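Local coordinates for putative protein-disulfide isomerase (Pseudomonas syringae pv. tomato, PDB 3GN3), which probably acts as a thiol-disulfide oxidoreductase of the DsbA family, although its function has not been established, at residues Ser10-Arg16 and Glu45-Arg51; Arg68-Ala72 and Ala130-Leu136. All blocks are in the same frame, centred on the assembly; numbering follows the deposited sequence.

Interaction 1: Ser10-Arg16 and Glu45-Arg51; sequences SWGHGPR and EDNVTVR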
loop_
_atom_site.group_PDB
_atom_site.type_symbol
_atom_site.label_atom_id
_atom_site.label_comp_id
_atom_site.label_asym_id
_atom_site.label_seq_id
_atom_site.Cartn_x
_atom_site.Cartn_y
_atom_site.Cartn_z
ATOM N N SER A 10 -15.534 11.073 -14.595
ATOM C CA SER A 10 -16.085 11.716 -13.420
ATOM C C SER A 10 -17.487 12.300 -13.682
ATOM O O SER A 10 -17.722 12.884 -14.729
ATOM C CB SER A 10 -15.133 12.807 -12.968
ATOM O OG SER A 10 -15.459 13.250 -11.668
ATOM N N TRP A 11 -18.416 12.115 -12.746
ATOM C CA TRP A 11 -19.782 12.600 -12.897
ATOM C C TRP A 11 -20.285 13.106 -11.557
ATOM O O TRP A 11 -19.886 12.614 -10.494
ATOM C CB TRP A 11 -20.731 11.506 -13.396
ATOM C CG TRP A 11 -20.499 11.011 -14.790
ATOM C CD1 TRP A 11 -21.145 11.419 -15.927
ATOM C CD2 TRP A 11 -19.582 9.989 -15.200
ATOM N NE1 TRP A 11 -20.683 10.722 -17.022
ATOM C CE2 TRP A 11 -19.721 9.839 -16.608
ATOM C CE3 TRP A 11 -18.645 9.187 -14.519
ATOM C CZ2 TRP A 11 -18.955 8.921 -17.352
ATOM C CZ3 TRP A 11 -17.880 8.263 -15.265
ATOM C CH2 TRP A 11 -18.049 8.147 -16.669
ATOM N N GLY A 12 -21.184 14.084 -11.612
ATOM C CA GLY A 12 -21.723 14.690 -10.412
ATOM C C GLY A 12 -20.750 15.758 -9.999
ATOM O O GLY A 12 -19.659 15.839 -10.550
ATOM N N HIS A 13 -21.133 16.582 -9.034
ATOM C CA HIS A 13 -20.282 17.674 -8.609
ATOM C C HIS A 13 -20.381 17.896 -7.100
ATOM O O HIS A 13 -19.997 18.951 -6.604
ATOM C CB HIS A 13 -20.628 18.952 -9.386
ATOM C CG HIS A 13 -22.038 19.418 -9.178
ATOM N ND1 HIS A 13 -23.082 19.031 -10.002
ATOM C CD2 HIS A 13 -22.584 20.213 -8.223
ATOM C CE1 HIS A 13 -24.206 19.577 -9.565
ATOM N NE2 HIS A 13 -23.933 20.291 -8.484
ATOM N N GLY A 14 -20.880 16.896 -6.371
ATOM C CA GLY A 14 -20.995 16.980 -4.908
ATOM C C GLY A 14 -19.654 16.857 -4.187
ATOM O O GLY A 14 -18.653 16.467 -4.798
ATOM N N PRO A 15 -19.622 17.193 -2.883
ATOM C CA PRO A 15 -18.368 17.200 -2.134
ATOM C C PRO A 15 -17.946 15.831 -1.564
ATOM O O PRO A 15 -16.790 15.670 -1.178
ATOM C CB PRO A 15 -18.653 18.189 -0.990
ATOM C CG PRO A 15 -20.108 18.081 -0.760
ATOM C CD PRO A 15 -20.751 17.690 -2.072
ATOM N N ARG A 16 -18.865 14.871 -1.476
ATOM C CA ARG A 16 -18.482 13.525 -1.067
ATOM C C ARG A 16 -18.005 12.733 -2.288
ATOM O O ARG A 16 -18.759 12.551 -3.232
ATOM C CB ARG A 16 -19.618 12.815 -0.324
ATOM C CG ARG A 16 -19.971 13.489 0.990
ATOM C CD ARG A 16 -20.666 12.536 1.965
ATOM N NE ARG A 16 -20.370 12.868 3.370
ATOM C CZ ARG A 16 -21.052 13.744 4.120
ATOM N NH1 ARG A 16 -22.098 14.407 3.628
ATOM N NH2 ARG A 16 -20.683 13.970 5.374
ATOM N N GLU A 45 -26.470 14.578 -7.539
ATOM C CA GLU A 45 -25.286 15.236 -8.098
ATOM C C GLU A 45 -24.795 16.435 -7.321
ATOM O O GLU A 45 -23.681 16.910 -7.546
ATOM C CB GLU A 45 -25.539 15.652 -9.527
ATOM C CG GLU A 45 -25.441 14.484 -10.457
ATOM C CD GLU A 45 -26.315 14.642 -11.673
ATOM O OE1 GLU A 45 -26.823 13.605 -12.181
ATOM O OE2 GLU A 45 -26.495 15.811 -12.102
ATOM N N ASP A 46 -25.635 16.922 -6.417
ATOM C CA ASP A 46 -25.272 18.031 -5.547
ATOM C C ASP A 46 -24.510 17.542 -4.327
ATOM O O ASP A 46 -23.799 18.316 -3.702
ATOM C CB ASP A 46 -26.524 18.818 -5.133
ATOM C CG ASP A 46 -27.006 19.779 -6.228
ATOM O OD1 ASP A 46 -26.308 19.944 -7.259
ATOM O OD2 ASP A 46 -28.094 20.384 -6.063
ATOM N N ASN A 47 -24.638 16.250 -4.028
ATOM C CA ASN A 47 -24.013 15.621 -2.860
ATOM C C ASN A 47 -22.726 14.810 -3.107
ATOM O O ASN A 47 -21.849 14.740 -2.237
ATOM C CB ASN A 47 -25.031 14.725 -2.178
ATOM C CG ASN A 47 -26.347 15.418 -1.985
ATOM O OD1 ASN A 47 -26.425 16.421 -1.286
ATOM N ND2 ASN A 47 -27.394 14.904 -2.632
ATOM N N VAL A 48 -22.628 14.189 -4.281
ATOM C CA VAL A 48 -21.537 13.278 -4.548
ATOM C C VAL A 48 -20.894 13.555 -5.875
ATOM O O VAL A 48 -21.517 14.139 -6.770
ATOM C CB VAL A 48 -21.965 11.781 -4.516
ATOM C CG1 VAL A 48 -22.582 11.419 -3.172
ATOM C CG2 VAL A 48 -22.909 11.446 -5.652
ATOM N N THR A 49 -19.640 13.132 -5.977
ATOM C CA THR A 49 -18.965 12.944 -7.248
ATOM C C THR A 49 -18.639 11.449 -7.381
ATOM O O THR A 49 -18.115 10.839 -6.456
ATOM C CB THR A 49 -17.700 13.840 -7.350
ATOM O OG1 THR A 49 -18.072 15.205 -7.104
ATOM C CG2 THR A 49 -17.063 13.743 -8.733
ATOM N N VAL A 50 -19.000 10.862 -8.513
ATOM C CA VAL A 50 -18.691 9.473 -8.805
ATOM C C VAL A 50 -17.557 9.426 -9.822
ATOM O O VAL A 50 -17.664 10.018 -10.884
ATOM C CB VAL A 50 -19.923 8.740 -9.382
ATOM C CG1 VAL A 50 -19.572 7.344 -9.817
ATOM C CG2 VAL A 50 -21.064 8.701 -8.360
ATOM N N ARG A 51 -16.460 8.744 -9.492
ATOM C CA ARG A 51 -15.375 8.523 -10.462
ATOM C C ARG A 51 -15.086 7.047 -10.653
ATOM O O ARG A 51 -14.996 6.287 -9.682
ATOM C CB ARG A 51 -14.086 9.221 -10.046
ATOM C CG ARG A 51 -14.273 10.655 -9.647
ATOM C CD ARG A 51 -12.981 11.388 -9.716
ATOM N NE ARG A 51 -13.219 12.812 -9.875
ATOM C CZ ARG A 51 -12.757 13.730 -9.047
ATOM N NH1 ARG A 51 -12.020 13.375 -8.017
ATOM N NH2 ARG A 51 -13.018 14.998 -9.254
#
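Thr49 meets segment 10-16 with every atom of its side chain. Its CB stands 3.8 Å from Gly14 O. Beyond CB the branches part: with chi1 at -55°, OG1 lies beside its own backbone N and donates to Gly14 O over 2.7 Å, in the carbonyl plane and on a lone pair. The methyl CG2 takes the position anti to that N and rests 3.4 Å from Ser10 OG, close to Trp11 O as well. The Ser10 hydroxyl in turn accepts from Arg51 NE at 2.9 Å, slightly out of the guanidinium plane; Arg51, extended from CG to NE, runs alongside Ser10 to reach it.

Backbone pairing changes sense along the segment. Trp11 and Val50 form an antiparallel hydrogen-bonded pair, with Val50 N to Trp11 O at 2.8 Å, whereas Arg16 pairs in parallel with Val48, its N bonded to Asn47 O and its O to Thr49 N. Strand 48-54 is therefore flanked by 10-12 on one edge and 16-22 on the other, and residues 13-15 pass across its start. The parallel strands 16-22 and 48-54, joined through helices 27-33 and 36-43, make the beta-alpha-beta unit expected of a thioredoxin-like DsbA fold.

In the crossing loop, Gly14 N makes a weak bond to Val48 O. His13 N donates to Glu45 O, and the same carbonyl oxygen sits 3.2 Å above the plane of the His13 ring, over its centre; chi1 of 61°, with CG between backbone N and carbonyl carbon, folds the ring onto it. His13 NE2 approaches Asp46 OD1 to 2.7 Å, but the 121° N-H...O angle makes this bond weak. On the Val50 side of the sheet, the Trp11 indole packs on Leu40 and its NE1 bonds Glu81.

Interaction 2: Arg68-Ala72 and Ala130-Leu136; sequences RCILA and AFANPEL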
loop_
_atom_site.group_PDB
_atom_site.type_symbol
_atom_site.label_atom_id
_atom_site.label_comp_id
_atom_site.label_asym_id
_atom_site.label_seq_id
_atom_site.Cartn_x
_atom_site.Cartn_y
_atom_site.Cartn_z
ATOM N N ARG A 68 -7.199 0.111 -22.669
ATOM C CA ARG A 68 -6.680 1.099 -23.620
ATOM C C ARG A 68 -7.814 1.671 -24.513
ATOM O O ARG A 68 -7.901 2.891 -24.700
ATOM C CB ARG A 68 -5.520 0.517 -24.455
ATOM C CG ARG A 68 -4.660 1.575 -25.160
ATOM C CD ARG A 68 -3.490 0.961 -25.949
ATOM N NE ARG A 68 -2.851 1.932 -26.840
ATOM C CZ ARG A 68 -1.924 2.816 -26.475
ATOM N NH1 ARG A 68 -1.486 2.860 -25.227
ATOM N NH2 ARG A 68 -1.431 3.679 -27.363
ATOM N N CYS A 69 -8.692 0.803 -25.023
ATOM C CA CYS A 69 -9.872 1.248 -25.762
ATOM C C CYS A 69 -10.731 2.232 -24.998
ATOM O O CYS A 69 -11.223 3.224 -25.584
ATOM C CB CYS A 69 -10.751 0.076 -26.119
ATOM S SG CYS A 69 -9.992 -0.965 -27.359
ATOM N N ILE A 70 -10.938 1.954 -23.706
ATOM C CA ILE A 70 -11.784 2.814 -22.898
ATOM C C ILE A 70 -11.143 4.185 -22.811
ATOM O O ILE A 70 -11.796 5.210 -23.011
ATOM C CB ILE A 70 -12.056 2.225 -21.489
ATOM C CG1 ILE A 70 -12.913 0.972 -21.613
ATOM C CG2 ILE A 70 -12.720 3.266 -20.579
ATOM C CD1 ILE A 70 -12.689 -0.013 -20.491
ATOM N N LEU A 71 -9.851 4.198 -22.529
ATOM C CA LEU A 71 -9.145 5.453 -22.375
ATOM C C LEU A 71 -8.957 6.156 -23.726
ATOM O O LEU A 71 -8.889 7.392 -23.773
ATOM C CB LEU A 71 -7.832 5.242 -21.626
ATOM C CG LEU A 71 -8.089 4.978 -20.141
ATOM C CD1 LEU A 71 -6.851 4.401 -19.413
ATOM C CD2 LEU A 71 -8.610 6.230 -19.451
ATOM N N ALA A 72 -8.884 5.370 -24.802
ATOM C CA ALA A 72 -8.902 5.903 -26.170
ATOM C C ALA A 72 -10.212 6.642 -26.450
ATOM O O ALA A 72 -10.188 7.752 -26.975
ATOM C CB ALA A 72 -8.668 4.790 -27.217
ATOM N N ALA A 130 -7.475 6.429 -32.510
ATOM C CA ALA A 130 -7.247 6.944 -31.162
ATOM C C ALA A 130 -6.441 5.973 -30.293
ATOM O O ALA A 130 -5.604 6.395 -29.496
ATOM C CB ALA A 130 -8.567 7.298 -30.498
ATOM N N PHE A 131 -6.701 4.682 -30.471
ATOM C CA PHE A 131 -5.983 3.603 -29.793
ATOM C C PHE A 131 -4.482 3.640 -30.076
ATOM O O PHE A 131 -3.677 3.289 -29.203
ATOM C CB PHE A 131 -6.561 2.270 -30.259
ATOM C CG PHE A 131 -5.953 1.050 -29.603
ATOM C CD1 PHE A 131 -6.606 0.417 -28.545
ATOM C CD2 PHE A 131 -4.761 0.499 -30.082
ATOM C CE1 PHE A 131 -6.070 -0.734 -27.960
ATOM C CE2 PHE A 131 -4.208 -0.643 -29.507
ATOM C CZ PHE A 131 -4.862 -1.267 -28.450
ATOM N N ALA A 132 -4.120 4.064 -31.296
ATOM C CA ALA A 132 -2.727 4.121 -31.748
ATOM C C ALA A 132 -1.944 5.318 -31.184
ATOM O O ALA A 132 -0.713 5.302 -31.175
ATOM C CB ALA A 132 -2.658 4.092 -33.260
ATOM N N ASN A 133 -2.641 6.344 -30.701
ATOM C CA ASN A 133 -1.970 7.496 -30.087
ATOM C C ASN A 133 -0.975 7.065 -28.982
ATOM O O ASN A 133 -1.385 6.501 -27.953
ATOM C CB ASN A 133 -3.010 8.476 -29.552
ATOM C CG ASN A 133 -2.411 9.547 -28.650
ATOM O OD1 ASN A 133 -1.242 9.909 -28.787
ATOM N ND2 ASN A 133 -3.226 10.060 -27.704
ATOM N N PRO A 134 0.338 7.317 -29.194
ATOM C CA PRO A 134 1.321 6.783 -28.251
ATOM C C PRO A 134 1.294 7.486 -26.895
ATOM O O PRO A 134 1.797 6.932 -25.918
ATOM C CB PRO A 134 2.664 6.980 -28.972
ATOM C CG PRO A 134 2.449 8.101 -29.900
ATOM C CD PRO A 134 0.972 8.123 -30.257
ATOM N N GLU A 135 0.687 8.671 -26.823
ATOM C CA GLU A 135 0.548 9.367 -25.541
ATOM C C GLU A 135 -0.419 8.667 -24.560
ATOM O O GLU A 135 -0.425 8.965 -23.364
ATOM C CB GLU A 135 0.133 10.819 -25.767
ATOM C CG GLU A 135 1.237 11.688 -26.354
ATOM C CD GLU A 135 2.519 11.661 -25.508
ATOM O OE1 GLU A 135 2.498 12.217 -24.382
ATOM O OE2 GLU A 135 3.543 11.083 -25.965
ATOM N N LEU A 136 -1.200 7.718 -25.077
ATOM C CA LEU A 136 -2.268 7.057 -24.334
ATOM C C LEU A 136 -1.789 6.075 -23.254
ATOM O O LEU A 136 -2.546 5.751 -22.335
ATOM C CB LEU A 136 -3.177 6.338 -25.323
ATOM C CG LEU A 136 -4.581 5.861 -24.978
ATOM C CD1 LEU A 136 -5.481 7.017 -24.613
ATOM C CD2 LEU A 136 -5.113 5.110 -26.177
HETATM O O HOH W 1 0.797 4.507 -25.813
#
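Phe131 O, a carbonyl in the last turn of helix 128-132, is gripped side-on by two nitrogens of Arg68, NE at 2.8 Å and NH2 at 2.9 Å. The oxygen lies 19° out of the guanidinium plane. Water 1 accepts from Arg68 NH2 and donates to Pro134 O, tying the same guanidinium to the following loop. That loop contains an Asx turn, in which Asn133 OD1 accepts from Glu135 N.

Helices 63-73 and 128-132 belong to the strand-free, largely helical region between strands 48-54 and 157-160, the place of the helical insertion in DsbA-like proteins. An extended Arg68 chain, its CG anti to the backbone N (chi1 -163°), crosses the Phe131 ring: CD lies over one face, 3.8 Å from the ring centroid, in a CH-pi contact. The guanidinium and ring planes stand 81° apart. Leu136 CB lies over one guanidinium face, 3.5 Å above its plane and offset toward the rim, while Leu136 CD2 packs 3.7 Å from Ala72 CB. Cys69 SG meets the Phe131 ring obliquely, at 3.8 Å from CD1, and Ile116 touches both residues. Ala103 of the third subunit packs on Arg68 and Phe131.

Interaction 1 lies partly exposed at a sheet edge of the thioredoxin-like part, whereas interaction 2 is mostly buried among helices. They share no secondary-structure element, but strand 48-54 of the first is followed in the chain by helix 63-73 of the second. Their centres are 26 Å apart and their nearest atoms about 8 Å, without touching. Backbone hydrogen bonds dominate interaction 1, as befits strand pairing, with side-chain bonds both within it (Thr49, Ser10) and at its exposed end (His13 with Asp46). Interaction 2 has no backbone-to-backbone hydrogen bond between its segments: Arg68 donates two hydrogen bonds to one carbonyl, amid apolar packing. The second subunit reaches interaction 1 at Arg16, and the third borders interaction 2.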